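PDB 3OBK: delta-aminolevulinic acid dehydratase from Toxoplasma gondii ME49, which catalyses the condensation of two 5-aminolevulinic acid molecules to porphobilinogen, an early step of tetrapyrrole (haem) biosynthesis. Local coordinates for residues P49-D54 and G220-A225; E56-I61 and M72-K77; V32-Q37 and F351-Y356; P268-L273 and L315-S320. All blocks are in the same frame, centred on the assembly; numbering follows the deposited sequence.

Interaction 1: P49-D54 and G220-A225; sequences PLFVHD and GPFRDA. With PBG (3-[5-(aminomethyl)-4-(carboxymethyl)-1H-pyrrol-3-yl]propanoic acid), chain L.
This is a buried aromatic contact between barrel strand 46-53 and the short helix 220-226, beside the bound porphobilinogen. Phe51 meets two residues one helical turn apart. The methyl group of Ala225 lies over one face of the Phe51 ring, with CB 3.8 Å from its centroid and 14° off the normal, a clear CH-pi geometry. Phe222 arrives at the edge: its CD2 is 3.7 Å from Phe51 CE1, and the two ring planes stand 60° apart, so the pair is oblique. With CG anti to the backbone N (chi1 175°), the Phe222 ring is carried between the strand and the ligand. There PBG C3A sits 3.4 Å above its plane, over the ring centre. The next residue, Arg223, extends its chain from CG to NE and presents its guanidinium edge to the carboxymethyl arm. Its NH2 makes the shorter, straighter bond to PBG O2A, at 2.6 Å, and NE adds a weak bond of 3.0 Å to the same O2A. Ser293 and Lys213 also hydrogen-bond to the product. Phe222 thus lies between Phe51 of the strand and the product, at the product pocket of a TIM-barrel porphobilinogen synthase.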
# COMPACT_ATOMS: atom_id res chain seq x y z
N PRO A 49 -30.44 20.00 -11.99
CA PRO A 49 -30.26 20.35 -13.39
C PRO A 49 -31.58 20.70 -14.10
O PRO A 49 -32.54 19.94 -13.99
CB PRO A 49 -29.63 19.08 -14.00
CG PRO A 49 -29.53 18.07 -12.90
CD PRO A 49 -30.51 18.55 -11.84
N LEU A 50 -31.58 21.83 -14.80
CA LEU A 50 -32.79 22.34 -15.43
C LEU A 50 -32.60 22.64 -16.91
O LEU A 50 -31.47 22.83 -17.40
CB LEU A 50 -33.26 23.61 -14.74
CG LEU A 50 -33.58 23.48 -13.24
CD1 LEU A 50 -33.66 24.83 -12.59
CD2 LEU A 50 -34.88 22.66 -13.05
N PHE A 51 -33.73 22.66 -17.61
CA PHE A 51 -33.78 22.89 -19.03
C PHE A 51 -34.56 24.14 -19.28
O PHE A 51 -35.66 24.32 -18.74
CB PHE A 51 -34.51 21.75 -19.72
CG PHE A 51 -33.87 20.43 -19.52
CD1 PHE A 51 -32.77 20.07 -20.30
CD2 PHE A 51 -34.32 19.57 -18.55
CE1 PHE A 51 -32.16 18.84 -20.10
CE2 PHE A 51 -33.71 18.35 -18.36
CZ PHE A 51 -32.64 17.98 -19.12
N VAL A 52 -33.99 25.00 -20.13
CA VAL A 52 -34.64 26.23 -20.55
C VAL A 52 -34.74 26.31 -22.07
O VAL A 52 -33.82 25.92 -22.78
CB VAL A 52 -33.92 27.48 -20.03
CG1 VAL A 52 -32.47 27.48 -20.46
CG2 VAL A 52 -34.64 28.76 -20.52
N HIS A 53 -35.86 26.85 -22.56
CA HIS A 53 -36.02 27.14 -23.98
C HIS A 53 -36.57 28.54 -24.22
O HIS A 53 -37.09 29.18 -23.31
CB HIS A 53 -36.86 26.06 -24.68
CG HIS A 53 -38.31 26.02 -24.28
ND1 HIS A 53 -39.23 25.22 -24.94
CD2 HIS A 53 -39.00 26.67 -23.32
CE1 HIS A 53 -40.42 25.39 -24.40
NE2 HIS A 53 -40.31 26.25 -23.41
N ASP A 54 -36.46 29.02 -25.44
CA ASP A 54 -36.88 30.37 -25.78
C ASP A 54 -38.30 30.38 -26.30
O ASP A 54 -38.54 30.67 -27.46
CB ASP A 54 -35.93 30.95 -26.85
CG ASP A 54 -35.64 32.42 -26.65
OD1 ASP A 54 -36.39 33.12 -25.93
OD2 ASP A 54 -34.63 32.85 -27.21
N GLY A 220 -30.93 8.96 -22.87
CA GLY A 220 -31.96 9.16 -23.88
C GLY A 220 -32.95 10.27 -23.58
O GLY A 220 -33.22 11.10 -24.45
N PRO A 221 -33.53 10.27 -22.37
CA PRO A 221 -34.51 11.30 -22.04
C PRO A 221 -33.92 12.71 -22.03
O PRO A 221 -34.60 13.65 -22.42
CB PRO A 221 -35.03 10.88 -20.66
CG PRO A 221 -34.81 9.40 -20.62
CD PRO A 221 -33.56 9.16 -21.40
N PHE A 222 -32.66 12.85 -21.61
CA PHE A 222 -31.99 14.13 -21.77
C PHE A 222 -32.02 14.58 -23.27
O PHE A 222 -32.35 15.74 -23.58
CB PHE A 222 -30.56 14.05 -21.22
CG PHE A 222 -29.73 15.30 -21.44
CD1 PHE A 222 -29.07 15.51 -22.65
CD2 PHE A 222 -29.56 16.23 -20.41
CE1 PHE A 222 -28.28 16.62 -22.84
CE2 PHE A 222 -28.77 17.35 -20.56
CZ PHE A 222 -28.15 17.57 -21.78
N ARG A 223 -31.67 13.67 -24.18
CA ARG A 223 -31.65 13.99 -25.59
C ARG A 223 -33.04 14.27 -26.16
O ARG A 223 -33.17 14.97 -27.16
CB ARG A 223 -30.94 12.88 -26.37
CG ARG A 223 -29.44 12.80 -26.05
CD ARG A 223 -28.81 11.57 -26.64
NE ARG A 223 -27.42 11.38 -26.24
CZ ARG A 223 -26.76 10.23 -26.38
NH1 ARG A 223 -27.36 9.15 -26.89
NH2 ARG A 223 -25.49 10.13 -25.99
N ASP A 224 -34.09 13.74 -25.54
CA ASP A 224 -35.44 14.15 -25.90
C ASP A 224 -35.64 15.59 -25.47
O ASP A 224 -36.19 16.39 -26.22
CB ASP A 224 -36.50 13.26 -25.25
CG ASP A 224 -36.44 11.80 -25.71
OD1 ASP A 224 -35.92 11.53 -26.82
OD2 ASP A 224 -36.94 10.91 -24.96
N ALA A 225 -35.17 15.93 -24.26
CA ALA A 225 -35.35 17.28 -23.69
C ALA A 225 -34.75 18.37 -24.57
O ALA A 225 -35.39 19.41 -24.82
CB ALA A 225 -34.80 17.38 -22.28
CHA PBG L . -24.04 16.75 -23.46
C1A PBG L . -24.72 16.21 -22.25
C2A PBG L . -25.43 15.02 -22.16
C3A PBG L . -25.88 14.93 -20.86
C4A PBG L . -25.36 16.02 -20.17
NA PBG L . -24.69 16.79 -21.04
C5A PBG L . -25.83 14.07 -23.27
C6A PBG L . -24.75 13.30 -23.90
O1A PBG L . -23.58 13.73 -23.75
O2A PBG L . -25.02 12.32 -24.63
C7A PBG L . -26.75 13.86 -20.32
C8A PBG L . -27.36 14.11 -18.99
C9A PBG L . -28.46 13.22 -18.56
O3A PBG L . -29.22 13.65 -17.70
O4A PBG L . -28.82 12.22 -19.19
N1 PBG L . -22.62 16.86 -23.44

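Interaction 2: E56-I61 and M72-K77; sequences ETSVPI and MEDLLK
Both Ser58 OG and Asp74 CG stand anti to their own carbonyl carbons, with chi1 of -73° and -81°, and this turns the hydroxyl and the carboxylate towards each other. The second torsion of Asp74 is near zero (-9°), which leaves OD1 close to eclipsing CA and sends OD2 outward to the serine. Ser58 OG donates to Asp74 OD2 over 2.8 Å, using the anti lone pair, the one directed away from OD1. The approach is close enough for Ser58 CB to come within 3.4 Å of the same OD2.

A water completes a small closed circuit. It accepts from Ser58 N at 2.8 Å and donates to Asp74 OD2 at 2.6 Å, so two donors grip this oxygen while the backbone amide and side chain of one serine are both engaged. The circuit lies where the antiparallel pair of strands 59-60 and 68-70 leads into helix 72-84, the helix that links the parallel barrel strands 46-53 and 89-95 in a beta-alpha-beta crossover. Ser71, the residue between strand 68-70 and the helix, takes part twice: its N is bonded to Ser58 OG, and its OG to Asp74 N. Because Asp74 lies in the first turn, the amino end of the helix would probably stabilise its negative charge. On the inner side of the same turn, Leu75 packs against Leu50 and Val52 of strand 46-53.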
# COMPACT_ATOMS: atom_id res chain seq x y z
N GLU A 56 -42.62 31.11 -24.88
CA GLU A 56 -43.38 31.85 -23.87
C GLU A 56 -43.86 30.91 -22.75
O GLU A 56 -44.07 31.34 -21.61
CB GLU A 56 -44.58 32.57 -24.52
N THR A 57 -43.99 29.63 -23.09
CA THR A 57 -44.65 28.65 -22.24
C THR A 57 -43.78 27.40 -21.96
O THR A 57 -42.98 26.96 -22.79
CB THR A 57 -46.02 28.27 -22.87
OG1 THR A 57 -46.90 29.39 -22.72
CG2 THR A 57 -46.63 27.07 -22.23
N SER A 58 -43.92 26.86 -20.76
CA SER A 58 -43.20 25.66 -20.40
C SER A 58 -43.92 24.45 -20.97
O SER A 58 -45.14 24.47 -21.11
CB SER A 58 -43.03 25.56 -18.89
OG SER A 58 -42.07 26.50 -18.46
N VAL A 59 -43.14 23.43 -21.32
CA VAL A 59 -43.61 22.22 -21.99
C VAL A 59 -42.99 21.02 -21.27
O VAL A 59 -41.77 20.94 -21.15
CB VAL A 59 -43.16 22.20 -23.48
CG1 VAL A 59 -43.26 20.78 -24.09
CG2 VAL A 59 -44.00 23.19 -24.29
N PRO A 60 -43.83 20.09 -20.81
CA PRO A 60 -43.31 18.91 -20.17
C PRO A 60 -42.46 18.06 -21.10
O PRO A 60 -42.70 18.03 -22.33
CB PRO A 60 -44.58 18.12 -19.79
CG PRO A 60 -45.68 19.11 -19.82
CD PRO A 60 -45.30 20.05 -20.91
N ILE A 61 -41.45 17.41 -20.50
CA ILE A 61 -40.62 16.39 -21.15
C ILE A 61 -41.25 15.02 -20.86
O ILE A 61 -41.20 14.50 -19.74
CB ILE A 61 -39.19 16.44 -20.63
CG1 ILE A 61 -38.61 17.84 -20.84
CG2 ILE A 61 -38.36 15.37 -21.28
CD1 ILE A 61 -37.39 18.15 -19.92
N MET A 72 -38.08 31.13 -19.74
CA MET A 72 -37.23 31.94 -18.90
C MET A 72 -37.94 32.32 -17.60
O MET A 72 -37.38 32.21 -16.54
CB MET A 72 -36.79 33.20 -19.64
CG MET A 72 -35.75 33.98 -18.86
SD MET A 72 -34.17 33.15 -18.99
CE MET A 72 -33.74 33.68 -20.66
N GLU A 73 -39.17 32.78 -17.68
CA GLU A 73 -39.89 33.20 -16.49
C GLU A 73 -40.02 32.02 -15.49
O GLU A 73 -39.78 32.18 -14.31
CB GLU A 73 -41.27 33.73 -16.90
CG GLU A 73 -42.00 34.41 -15.82
CD GLU A 73 -43.50 34.03 -15.76
OE1 GLU A 73 -44.35 34.67 -16.48
OE2 GLU A 73 -43.82 33.09 -14.95
N ASP A 74 -40.38 30.85 -15.99
CA ASP A 74 -40.57 29.67 -15.15
C ASP A 74 -39.24 29.13 -14.61
O ASP A 74 -39.21 28.55 -13.52
CB ASP A 74 -41.34 28.56 -15.90
CG ASP A 74 -42.87 28.79 -15.92
OD1 ASP A 74 -43.35 29.70 -15.22
OD2 ASP A 74 -43.58 28.04 -16.63
N LEU A 75 -38.16 29.34 -15.37
CA LEU A 75 -36.80 29.05 -14.87
C LEU A 75 -36.53 29.79 -13.57
O LEU A 75 -36.14 29.18 -12.59
CB LEU A 75 -35.72 29.41 -15.90
CG LEU A 75 -34.27 29.15 -15.50
CD1 LEU A 75 -33.96 27.65 -15.21
CD2 LEU A 75 -33.34 29.69 -16.59
N LEU A 76 -36.75 31.09 -13.58
CA LEU A 76 -36.60 31.87 -12.37
C LEU A 76 -37.54 31.35 -11.27
O LEU A 76 -37.11 31.23 -10.14
CB LEU A 76 -36.85 33.34 -12.63
CG LEU A 76 -36.12 34.06 -13.78
CD1 LEU A 76 -36.22 35.57 -13.59
CD2 LEU A 76 -34.64 33.67 -13.97
N LYS A 77 -38.79 31.02 -11.59
CA LYS A 77 -39.69 30.49 -10.55
C LYS A 77 -39.11 29.22 -9.96
O LYS A 77 -39.16 29.01 -8.75
CB LYS A 77 -41.13 30.23 -11.06
O HOH W 1 -45.25 28.11 -18.61

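Interaction 3: V32-Q37 and F351-Y356. With EDO (1,2-ethanediol), chain M.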
# COMPACT_ATOMS: atom_id res chain seq x y z
N VAL A 32 -28.22 3.72 18.09
CA VAL A 32 -26.90 3.16 17.85
C VAL A 32 -26.57 3.25 16.39
O VAL A 32 -25.42 3.52 16.01
CB VAL A 32 -26.78 1.67 18.31
CG1 VAL A 32 -25.39 1.14 18.05
CG2 VAL A 32 -27.03 1.56 19.78
N ARG A 33 -27.57 3.01 15.54
CA ARG A 33 -27.33 3.19 14.12
C ARG A 33 -26.88 4.64 13.81
O ARG A 33 -25.96 4.86 13.01
CB ARG A 33 -28.55 2.78 13.32
CG ARG A 33 -28.83 1.26 13.39
CD ARG A 33 -29.78 0.78 12.27
NE ARG A 33 -31.11 1.34 12.44
CZ ARG A 33 -32.02 0.90 13.30
NH1 ARG A 33 -33.21 1.50 13.38
NH2 ARG A 33 -31.78 -0.15 14.09
N GLN A 34 -27.48 5.61 14.49
CA GLN A 34 -27.12 7.01 14.31
C GLN A 34 -25.70 7.36 14.84
O GLN A 34 -24.99 8.21 14.27
CB GLN A 34 -28.17 7.89 14.99
CG GLN A 34 -29.43 8.02 14.18
CD GLN A 34 -30.42 8.94 14.84
OE1 GLN A 34 -30.78 8.74 16.01
NE2 GLN A 34 -30.89 9.95 14.10
N LEU A 35 -25.31 6.71 15.94
CA LEU A 35 -23.98 6.93 16.50
C LEU A 35 -22.92 6.51 15.53
O LEU A 35 -21.88 7.15 15.48
CB LEU A 35 -23.74 6.12 17.78
CG LEU A 35 -23.99 6.69 19.16
CD1 LEU A 35 -23.12 5.87 20.09
CD2 LEU A 35 -23.68 8.17 19.29
N VAL A 36 -23.17 5.43 14.80
CA VAL A 36 -22.15 4.83 13.94
C VAL A 36 -22.35 5.09 12.43
O VAL A 36 -21.58 4.56 11.64
CB VAL A 36 -22.02 3.27 14.17
CG1 VAL A 36 -22.00 2.92 15.63
CG2 VAL A 36 -23.10 2.50 13.45
N GLN A 37 -23.33 5.89 12.05
CA GLN A 37 -23.66 6.15 10.64
C GLN A 37 -22.53 6.90 9.93
O GLN A 37 -22.14 7.96 10.35
CB GLN A 37 -24.95 6.97 10.59
CG GLN A 37 -25.49 7.34 9.23
CD GLN A 37 -26.78 8.16 9.28
OE1 GLN A 37 -27.55 8.07 10.23
NE2 GLN A 37 -27.04 8.93 8.23
N PHE A 351 -37.12 11.25 10.02
CA PHE A 351 -35.81 10.80 9.51
C PHE A 351 -34.71 11.85 9.40
O PHE A 351 -33.58 11.52 8.97
CB PHE A 351 -36.00 10.09 8.17
CG PHE A 351 -36.35 11.02 7.04
CD1 PHE A 351 -35.37 11.48 6.17
CD2 PHE A 351 -37.65 11.44 6.84
CE1 PHE A 351 -35.69 12.31 5.12
CE2 PHE A 351 -37.97 12.27 5.81
CZ PHE A 351 -36.99 12.72 4.95
N THR A 352 -34.98 13.10 9.75
CA THR A 352 -33.97 14.14 9.57
C THR A 352 -33.50 14.72 10.88
O THR A 352 -34.18 14.60 11.88
CB THR A 352 -34.48 15.26 8.64
OG1 THR A 352 -35.65 15.89 9.20
CG2 THR A 352 -34.73 14.70 7.24
N GLU A 353 -32.33 15.34 10.86
CA GLU A 353 -31.88 16.17 11.99
C GLU A 353 -30.92 17.24 11.49
O GLU A 353 -30.52 17.23 10.33
CB GLU A 353 -31.25 15.32 13.11
CG GLU A 353 -29.87 14.87 12.84
CD GLU A 353 -29.37 13.94 13.92
OE1 GLU A 353 -29.57 12.71 13.82
OE2 GLU A 353 -28.77 14.45 14.88
N PRO A 354 -30.61 18.22 12.35
CA PRO A 354 -29.74 19.30 11.92
C PRO A 354 -28.32 18.85 11.79
O PRO A 354 -27.87 17.97 12.53
CB PRO A 354 -29.81 20.29 13.07
CG PRO A 354 -30.86 19.83 13.96
CD PRO A 354 -31.13 18.43 13.71
N CYS A 355 -27.60 19.46 10.86
CA CYS A 355 -26.17 19.29 10.78
C CYS A 355 -25.50 20.61 10.49
O CYS A 355 -26.17 21.60 10.13
CB CYS A 355 -25.84 18.31 9.67
SG CYS A 355 -26.03 18.96 8.00
N TYR A 356 -24.16 20.59 10.60
CA TYR A 356 -23.33 21.70 10.11
C TYR A 356 -21.99 21.21 9.71
O TYR A 356 -21.60 20.09 10.04
CB TYR A 356 -23.18 22.81 11.16
CG TYR A 356 -22.28 22.46 12.32
CD1 TYR A 356 -20.94 22.77 12.29
CD2 TYR A 356 -22.80 21.83 13.45
CE1 TYR A 356 -20.11 22.46 13.38
CE2 TYR A 356 -21.98 21.50 14.53
CZ TYR A 356 -20.63 21.82 14.49
OH TYR A 356 -19.80 21.48 15.55
OXT TYR A 356 -21.27 21.96 9.05
C1 EDO M . -30.86 11.73 10.65
O1 EDO M . -31.31 11.96 12.00
C2 EDO M . -29.39 11.29 10.58
O2 EDO M . -29.26 9.94 11.04
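The contact belongs to the assembly-forming ends of the chain: Gln34, on the short helix 30-36 near the amino terminus, faces Glu353 of the carboxy-terminal strand 353-355, a strand that joins an antiparallel sheet with a strand of the third subunit. Only 53 Å² is buried between the two segments, and much of the polar bridging runs through a 1,2-ethanediol that probably came from the crystallisation liquor.

Gln34 NE2 lies 3.1 Å from Glu353 OE1, but the angle is poor and the approach does not count as a hydrogen bond. The two side chains meet at a slant, with amide and carboxylate planes 64° apart. Glu353 reaches this position with CG between its backbone N and carbonyl carbon (chi1 78°) and an extended chain beyond. The diol bridges the two segments: its O1 donates to Glu353 OE1 at 2.6 Å, while its other hydroxyl, O2, donates to Gln37 OE1 at 2.7 Å.

Partners in the third subunit orient the polar ends. Lys88 of that subunit bonds to Gln34 OE1, which fixes the flip of the amide and leaves NE2 facing Glu353, and Ser44 of the same subunit bonds to Glu353 OE1. Within the chain, Gln37 NE2 is bonded to Asn39 O, so Gln37 OE1 is the atom turned to the diol. The last link is weak: Gln34 NE2 points almost straight at diol O2, at 164°, but over 3.5 Å, whereas diol O1 is nearer to Gln34 NE2, at 2.9 Å, without counting as a bond.

Interaction 4: P268-L273 and L315-S320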
# COMPACT_ATOMS: atom_id res chain seq x y z
N PRO A 268 -22.53 8.09 -16.17
CA PRO A 268 -23.72 8.13 -15.30
C PRO A 268 -23.48 7.76 -13.84
O PRO A 268 -22.36 7.72 -13.40
CB PRO A 268 -24.68 7.14 -15.98
CG PRO A 268 -24.20 7.07 -17.41
CD PRO A 268 -22.73 7.23 -17.34
N GLY A 269 -24.56 7.51 -13.11
CA GLY A 269 -24.52 7.52 -11.64
C GLY A 269 -24.46 6.16 -10.98
O GLY A 269 -23.39 5.60 -10.83
N LEU A 270 -25.61 5.63 -10.61
CA LEU A 270 -25.69 4.37 -9.89
C LEU A 270 -24.93 3.25 -10.58
O LEU A 270 -24.19 2.51 -9.94
CB LEU A 270 -27.14 3.95 -9.66
CG LEU A 270 -27.89 4.73 -8.59
CD1 LEU A 270 -29.27 4.12 -8.41
CD2 LEU A 270 -27.11 4.75 -7.28
N PRO A 271 -25.08 3.11 -11.90
CA PRO A 271 -24.30 2.05 -12.50
C PRO A 271 -22.80 2.30 -12.58
O PRO A 271 -22.12 1.50 -13.18
CB PRO A 271 -24.88 1.92 -13.92
CG PRO A 271 -26.11 2.75 -13.95
CD PRO A 271 -25.97 3.77 -12.86
N TYR A 272 -22.28 3.38 -12.02
CA TYR A 272 -20.82 3.64 -12.07
C TYR A 272 -20.21 3.93 -10.69
O TYR A 272 -19.13 4.51 -10.57
CB TYR A 272 -20.55 4.73 -13.11
CG TYR A 272 -20.90 4.24 -14.50
CD1 TYR A 272 -19.99 3.53 -15.26
CD2 TYR A 272 -22.20 4.40 -15.01
CE1 TYR A 272 -20.31 3.03 -16.53
CE2 TYR A 272 -22.55 3.89 -16.29
CZ TYR A 272 -21.60 3.20 -17.03
OH TYR A 272 -21.92 2.68 -18.26
N LEU A 273 -20.90 3.47 -9.63
CA LEU A 273 -20.46 3.75 -8.26
C LEU A 273 -19.09 3.15 -8.02
O LEU A 273 -18.32 3.69 -7.25
CB LEU A 273 -21.49 3.28 -7.22
CG LEU A 273 -22.92 3.91 -7.18
CD1 LEU A 273 -23.77 3.33 -6.04
CD2 LEU A 273 -22.86 5.44 -7.11
N LEU A 315 -34.36 8.55 -1.58
CA LEU A 315 -33.51 8.88 -0.43
C LEU A 315 -32.39 7.87 -0.20
O LEU A 315 -31.33 8.26 0.31
CB LEU A 315 -34.34 9.01 0.86
CG LEU A 315 -35.40 10.14 0.91
CD1 LEU A 315 -36.23 10.18 2.19
CD2 LEU A 315 -34.73 11.48 0.65
N GLU A 316 -32.61 6.60 -0.55
CA GLU A 316 -31.56 5.57 -0.45
C GLU A 316 -30.51 5.75 -1.58
O GLU A 316 -29.31 5.61 -1.38
CB GLU A 316 -32.19 4.19 -0.52
CG GLU A 316 -31.22 3.03 -0.62
CD GLU A 316 -31.89 1.66 -0.51
OE1 GLU A 316 -33.10 1.58 -0.14
OE2 GLU A 316 -31.23 0.64 -0.80
N VAL A 317 -31.00 6.07 -2.77
CA VAL A 317 -30.16 6.32 -3.90
C VAL A 317 -29.19 7.44 -3.55
O VAL A 317 -28.00 7.29 -3.70
CB VAL A 317 -31.03 6.68 -5.13
CG1 VAL A 317 -30.20 7.39 -6.23
CG2 VAL A 317 -31.70 5.42 -5.66
N LEU A 318 -29.70 8.54 -3.04
CA LEU A 318 -28.82 9.68 -2.69
C LEU A 318 -27.79 9.32 -1.60
O LEU A 318 -26.63 9.71 -1.68
CB LEU A 318 -29.66 10.89 -2.29
CG LEU A 318 -30.65 11.43 -3.32
CD1 LEU A 318 -31.39 12.61 -2.77
CD2 LEU A 318 -29.94 11.80 -4.63
N LYS A 319 -28.22 8.56 -0.60
CA LYS A 319 -27.31 8.04 0.40
C LYS A 319 -26.25 7.15 -0.24
O LYS A 319 -25.09 7.23 0.14
CB LYS A 319 -28.06 7.26 1.49
CG LYS A 319 -27.24 6.81 2.65
CD LYS A 319 -26.56 7.96 3.37
CE LYS A 319 -27.50 8.89 4.08
NZ LYS A 319 -28.18 8.24 5.27
N SER A 320 -26.65 6.34 -1.20
CA SER A 320 -25.69 5.49 -1.92
C SER A 320 -24.60 6.27 -2.70
O SER A 320 -23.45 5.92 -2.61
CB SER A 320 -26.43 4.50 -2.84
OG SER A 320 -27.08 3.51 -2.04
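No flat group enters the contact where Leu270 meets Val317; the rings and carboxylates of these segments are used elsewhere. The Tyr272 ring stacks on Tyr214 of its own chain; Glu316 OE2 is hydrogen-bonded to Tyr272 OH and to Ser216 OG, both of the second subunit. What meets across the segments is mainly aliphatic.

Leu270 and Val317 cross at about a right angle. CD1 of Leu270 sits against both valine methyls, 3.9 Å from Val317 CG2 and 4.0 Å from Val317 CG1, while Leu270 CD2 grazes CG1 at 4.2 Å. The fork of the valine is presented by CG1 lying anti to the backbone N (chi1 162°). Three residues on in each segment a looser touch follows, with Leu273 CD1 4.3 Å from both CB and the backbone O of Ser320. The equal spacing shows the turn of the loop running alongside one turn of the helix.

That turn is held by Tyr272 N bonding to Gly269 O over 2.8 Å, and by Glu295, whose two carboxylate oxygens take the backbone N atoms of Gly269 and Leu270. Phe218 of the second subunit also packs on Val317, and Pro271 of that subunit packs on Leu273, which places the contact at a subunit interface. In the TIM barrel, the loop leaves strand 263-267 and enters helix 273-282, and here it leans on helix 310-324, which leads to strand 328-331.

How the interactions relate
The contacts fall into two touching pairs. Interactions 1 and 2 meet through Ile61, whose CD1 lies 3.6 Å from Ala225 CB and 3.7 Å from Phe51 CD2, so segment 56-61 packs on Phe51 and Ala225, and Phe222 of interaction 1 lies on the ligand. Interactions 3 and 4 meet through helix 310-324, where Phe351 CE1 is 3.7 Å from Leu315 CD1; both also touch the second subunit. Between the pairs, interactions 1 and 4 do not touch, with centres about 21 Å apart, and the Leu270 side chain stays about 13 Å from the ligand. Interaction 3 lies on the opposite side of the chain's centre from interaction 1, about 36 Å between centres.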